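Local coordinates for 3,5-epimerase/4-reductase (Arabidopsis thaliana, PDB 4QQR), which catalyses the 3,5-epimerisation of dTDP-4-keto-6-deoxyglucose and the reduction of the product to dTDP-beta-L-rhamnose, two steps of dTDP-L-rhamnose synthesis, at residues Thr21-Gly26 against Pro169-Leu174; Lys30-Glu33 against Thr38-Tyr41. All coordinates share one frame; numbering follows the deposited sequence.

From the N terminus the chain runs through strand 14-18 into the turn and helix start of Thr21-Gly26, along helix 23-34 and back into the sheet as strand 38-41. Interaction 2 closes the short loop at the end of this first beta-alpha-beta unit, pinning the last part of the helix to an edge strand of the parallel sheet, 38-41. Interaction 1 closes a far longer loop: 142 residues pass before Pro169-Leu174, after strand 161-166, returns to the start of the same helix. Interaction 2 is thus nested inside interaction 1. The two also touch, since Tyr41 OH of the strand makes a probable hydrogen bond to Gly25 O of the helix, 2.9 Å away.

Interaction 1: residues Thr21-Gly26 against Pro169-Leu174; sequences TGWIGG and PISSDL. With SO4 (sulfate ion), chain H.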
# COMPACT_ATOMS: atom_id res chain seq x y z
N THR A 21 -23.69 -5.77 -2.05
CA THR A 21 -24.03 -4.94 -0.90
C THR A 21 -24.12 -3.45 -1.25
O THR A 21 -25.00 -2.75 -0.77
CB THR A 21 -22.98 -5.16 0.22
OG1 THR A 21 -23.23 -6.41 0.88
CG2 THR A 21 -22.99 -4.01 1.23
N GLY A 22 -23.21 -2.97 -2.09
CA GLY A 22 -23.01 -1.54 -2.25
C GLY A 22 -23.79 -0.83 -3.34
O GLY A 22 -24.57 -1.45 -4.07
N TRP A 23 -23.57 0.48 -3.48
CA TRP A 23 -24.35 1.30 -4.39
C TRP A 23 -24.08 0.93 -5.86
O TRP A 23 -24.97 0.43 -6.55
CB TRP A 23 -24.10 2.79 -4.11
CG TRP A 23 -25.03 3.76 -4.84
CD1 TRP A 23 -26.17 3.46 -5.52
CD2 TRP A 23 -24.86 5.19 -4.96
NE1 TRP A 23 -26.73 4.61 -6.04
CE2 TRP A 23 -25.95 5.68 -5.71
CE3 TRP A 23 -23.90 6.09 -4.49
CZ2 TRP A 23 -26.10 7.03 -6.02
CZ3 TRP A 23 -24.05 7.44 -4.79
CH2 TRP A 23 -25.14 7.89 -5.55
N ILE A 24 -22.85 1.16 -6.32
CA ILE A 24 -22.46 0.83 -7.69
C ILE A 24 -22.63 -0.66 -8.07
O ILE A 24 -23.15 -1.00 -9.14
CB ILE A 24 -21.01 1.31 -7.94
CG1 ILE A 24 -20.99 2.84 -7.99
CG2 ILE A 24 -20.44 0.73 -9.24
CD1 ILE A 24 -19.59 3.41 -8.20
N GLY A 25 -22.19 -1.55 -7.18
CA GLY A 25 -22.28 -2.98 -7.41
C GLY A 25 -23.71 -3.44 -7.62
O GLY A 25 -23.99 -4.30 -8.47
N GLY A 26 -24.62 -2.86 -6.83
CA GLY A 26 -26.04 -3.08 -7.02
C GLY A 26 -26.53 -2.54 -8.35
O GLY A 26 -27.30 -3.21 -9.04
N PRO A 169 -20.31 10.49 -6.33
CA PRO A 169 -21.25 9.81 -7.24
C PRO A 169 -22.69 10.31 -7.08
O PRO A 169 -23.11 10.62 -5.96
CB PRO A 169 -21.13 8.34 -6.86
CG PRO A 169 -20.52 8.34 -5.48
CD PRO A 169 -19.68 9.57 -5.37
N ILE A 170 -23.42 10.37 -8.20
CA ILE A 170 -24.78 10.96 -8.27
C ILE A 170 -25.73 10.11 -9.11
O ILE A 170 -25.35 9.55 -10.13
CB ILE A 170 -24.72 12.38 -8.88
CG1 ILE A 170 -24.46 13.43 -7.80
CG2 ILE A 170 -25.99 12.72 -9.66
CD1 ILE A 170 -24.15 14.79 -8.35
N SER A 171 -26.98 10.02 -8.68
CA SER A 171 -27.94 9.13 -9.32
C SER A 171 -29.26 9.85 -9.61
O SER A 171 -29.56 10.89 -9.03
CB SER A 171 -28.21 7.93 -8.41
OG SER A 171 -29.26 7.12 -8.90
N SER A 172 -30.05 9.27 -10.52
CA SER A 172 -31.41 9.71 -10.76
C SER A 172 -32.31 9.32 -9.57
O SER A 172 -33.43 9.82 -9.44
CB SER A 172 -31.95 9.10 -12.05
OG SER A 172 -32.14 7.71 -11.88
N ASP A 173 -31.82 8.44 -8.71
CA ASP A 173 -32.56 8.02 -7.52
C ASP A 173 -32.27 8.98 -6.37
O ASP A 173 -31.28 8.83 -5.65
CB ASP A 173 -32.14 6.59 -7.15
CG ASP A 173 -33.05 5.94 -6.12
OD1 ASP A 173 -33.80 5.01 -6.49
OD2 ASP A 173 -33.01 6.34 -4.93
N LEU A 174 -33.12 9.99 -6.21
CA LEU A 174 -32.86 11.03 -5.22
C LEU A 174 -33.20 10.63 -3.78
O LEU A 174 -33.08 11.43 -2.86
CB LEU A 174 -33.59 12.33 -5.60
CG LEU A 174 -32.98 13.09 -6.78
CD1 LEU A 174 -33.81 14.33 -7.09
CD2 LEU A 174 -31.51 13.47 -6.54
S SO4 H . -21.60 1.86 -0.46
O1 SO4 H . -21.11 3.24 -0.60
O2 SO4 H . -20.48 1.05 0.01
O3 SO4 H . -22.07 1.37 -1.76
O4 SO4 H . -22.72 1.78 0.49
O HOH W 1 -29.56 4.73 -8.07
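Trp23 points its six-membered ring at the loop of Pro169-Leu174 and meets it mainly along the indole edge. Trp23 CZ2 lies 3.3 Å from Ser171 CB and Trp23 CH2 is 3.4 Å from Pro169 O, both near the ring plane. Trp23 CZ3 touches Pro169 CB at 3.7 Å, where the pyrrolidine crosses the indole obliquely. With CG anti to the backbone N (chi1 -170°), the ring is carried out from the first turn of the helix to the loop. No direct hydrogen bond joins the segments. A water in the indole plane links them instead, accepting a weak bond from Trp23 NE1 and bonding to Ser171 OG. Ser171 OG also accepts from Asp173 N at 2.9 Å, forming an ST turn that shapes the loop beyond the tryptophan.

At the backbone of the same residue, Trp23 N donates to sulfate O3, in a bond whose very short length is doubtful. Gly22, the N-cap, and Gly25 belong to the glycine-rich nucleotide-binding turn of the Rossmann fold; the sulfate, probably from the crystallisation liquor, may mark a cofactor phosphate position, as Trp23 and Ile24 probably bind NADPH. Thr71, another probable NADPH residue, also bonds the sulfate. The buried contact joins the start of helix 23-34 to the loop after strand 161-166, with helix 200-212 packed on Trp23 and Pro169 and helix 180-186 on Ile170.

Interaction 2: residues Lys30-Glu33 against Thr38-Tyr41; sequences KLCE and TYTY
Cys32 meets Tyr39 first, Cys32 CB lying 3.5 Å from Tyr39 CD1. Its sulfur stands anti to the carbonyl carbon (chi1 -72°), which puts Cys32 SG 3.7 Å from Tyr39 CB. Cys32 SG is 5.0 Å from the Tyr39 ring centroid: an oblique sulfur-aromatic contact, 44° off the ring normal. One residue on, Glu33 sends an extended chain obliquely across to the phenol. Glu33 CG passes 3.9 Å from Tyr39 CE1. Glu33 OE2 accepts the hydrogen bond of Tyr39 OH at 2.7 Å. The hydroxyl comes from above the carboxylate plane, which is turned 61° from the ring. Beyond the helix, Tyr39 CE2 lies over a face of the Tyr41 ring, 3.7 Å above that plane, and Ile17 of strand 14-18 touches both tyrosines. The helix and strand are the closing pair of a beta-alpha-beta unit, packed as in a Rossmann fold. Were Tyr39 replaced by an alanine, the Glu33 carboxylate would probably lose its hydroxyl mate and a gap open beside Cys32. The join therefore grades from apolar and sulfur contact at the buried Cys32 to a bond between a neutral phenol and a probably charged carboxylate at the exposed Glu33.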
# COMPACT_ATOMS: atom_id res chain seq x y z
N LYS A 30 -28.11 -4.57 -12.01
CA LYS A 30 -29.33 -4.15 -12.69
C LYS A 30 -29.09 -3.80 -14.15
O LYS A 30 -29.92 -4.07 -14.99
CB LYS A 30 -29.99 -3.00 -11.93
CG LYS A 30 -30.30 -3.36 -10.47
CD LYS A 30 -31.46 -2.53 -9.89
CE LYS A 30 -31.99 -3.11 -8.57
NZ LYS A 30 -31.06 -2.91 -7.41
N LEU A 31 -27.93 -3.25 -14.47
CA LEU A 31 -27.61 -2.92 -15.86
C LEU A 31 -27.39 -4.16 -16.72
O LEU A 31 -27.81 -4.22 -17.87
CB LEU A 31 -26.40 -2.01 -15.91
CG LEU A 31 -26.76 -0.55 -15.66
CD1 LEU A 31 -25.53 0.23 -15.25
CD2 LEU A 31 -27.37 0.03 -16.92
N CYS A 32 -26.72 -5.15 -16.14
CA CYS A 32 -26.51 -6.43 -16.80
C CYS A 32 -27.85 -7.11 -17.06
O CYS A 32 -28.03 -7.73 -18.11
CB CYS A 32 -25.62 -7.33 -15.94
SG CYS A 32 -23.87 -6.85 -15.86
N GLU A 33 -28.78 -6.99 -16.11
CA GLU A 33 -30.13 -7.51 -16.33
C GLU A 33 -30.73 -6.81 -17.53
O GLU A 33 -31.19 -7.46 -18.48
CB GLU A 33 -31.03 -7.32 -15.11
CG GLU A 33 -30.91 -8.42 -14.07
CD GLU A 33 -31.31 -7.95 -12.67
OE1 GLU A 33 -31.96 -6.89 -12.54
OE2 GLU A 33 -30.95 -8.65 -11.69
N THR A 38 -25.13 -11.92 -18.86
CA THR A 38 -24.96 -12.85 -17.76
C THR A 38 -23.95 -12.30 -16.75
O THR A 38 -22.80 -12.01 -17.09
CB THR A 38 -24.49 -14.21 -18.28
OG1 THR A 38 -25.50 -14.73 -19.16
CG2 THR A 38 -24.21 -15.17 -17.13
N TYR A 39 -24.38 -12.13 -15.50
CA TYR A 39 -23.48 -11.65 -14.47
C TYR A 39 -23.68 -12.45 -13.20
O TYR A 39 -24.73 -13.03 -13.00
CB TYR A 39 -23.76 -10.18 -14.17
CG TYR A 39 -25.01 -10.00 -13.34
CD1 TYR A 39 -26.27 -10.13 -13.92
CD2 TYR A 39 -24.94 -9.71 -11.98
CE1 TYR A 39 -27.43 -9.97 -13.16
CE2 TYR A 39 -26.07 -9.55 -11.22
CZ TYR A 39 -27.31 -9.68 -11.81
OH TYR A 39 -28.45 -9.52 -11.06
N THR A 40 -22.69 -12.45 -12.32
CA THR A 40 -22.83 -13.12 -11.03
C THR A 40 -22.11 -12.30 -9.97
O THR A 40 -21.07 -11.72 -10.25
CB THR A 40 -22.29 -14.56 -11.09
OG1 THR A 40 -22.99 -15.29 -12.10
CG2 THR A 40 -22.45 -15.27 -9.75
N TYR A 41 -22.67 -12.22 -8.77
CA TYR A 41 -22.00 -11.56 -7.66
C TYR A 41 -21.10 -12.57 -6.97
O TYR A 41 -21.50 -13.71 -6.75
CB TYR A 41 -23.01 -10.99 -6.65
CG TYR A 41 -23.81 -9.79 -7.14
CD1 TYR A 41 -23.17 -8.64 -7.58
CD2 TYR A 41 -25.21 -9.80 -7.13
CE1 TYR A 41 -23.90 -7.54 -8.01
CE2 TYR A 41 -25.94 -8.70 -7.56
CZ TYR A 41 -25.27 -7.57 -8.00
OH TYR A 41 -25.98 -6.46 -8.44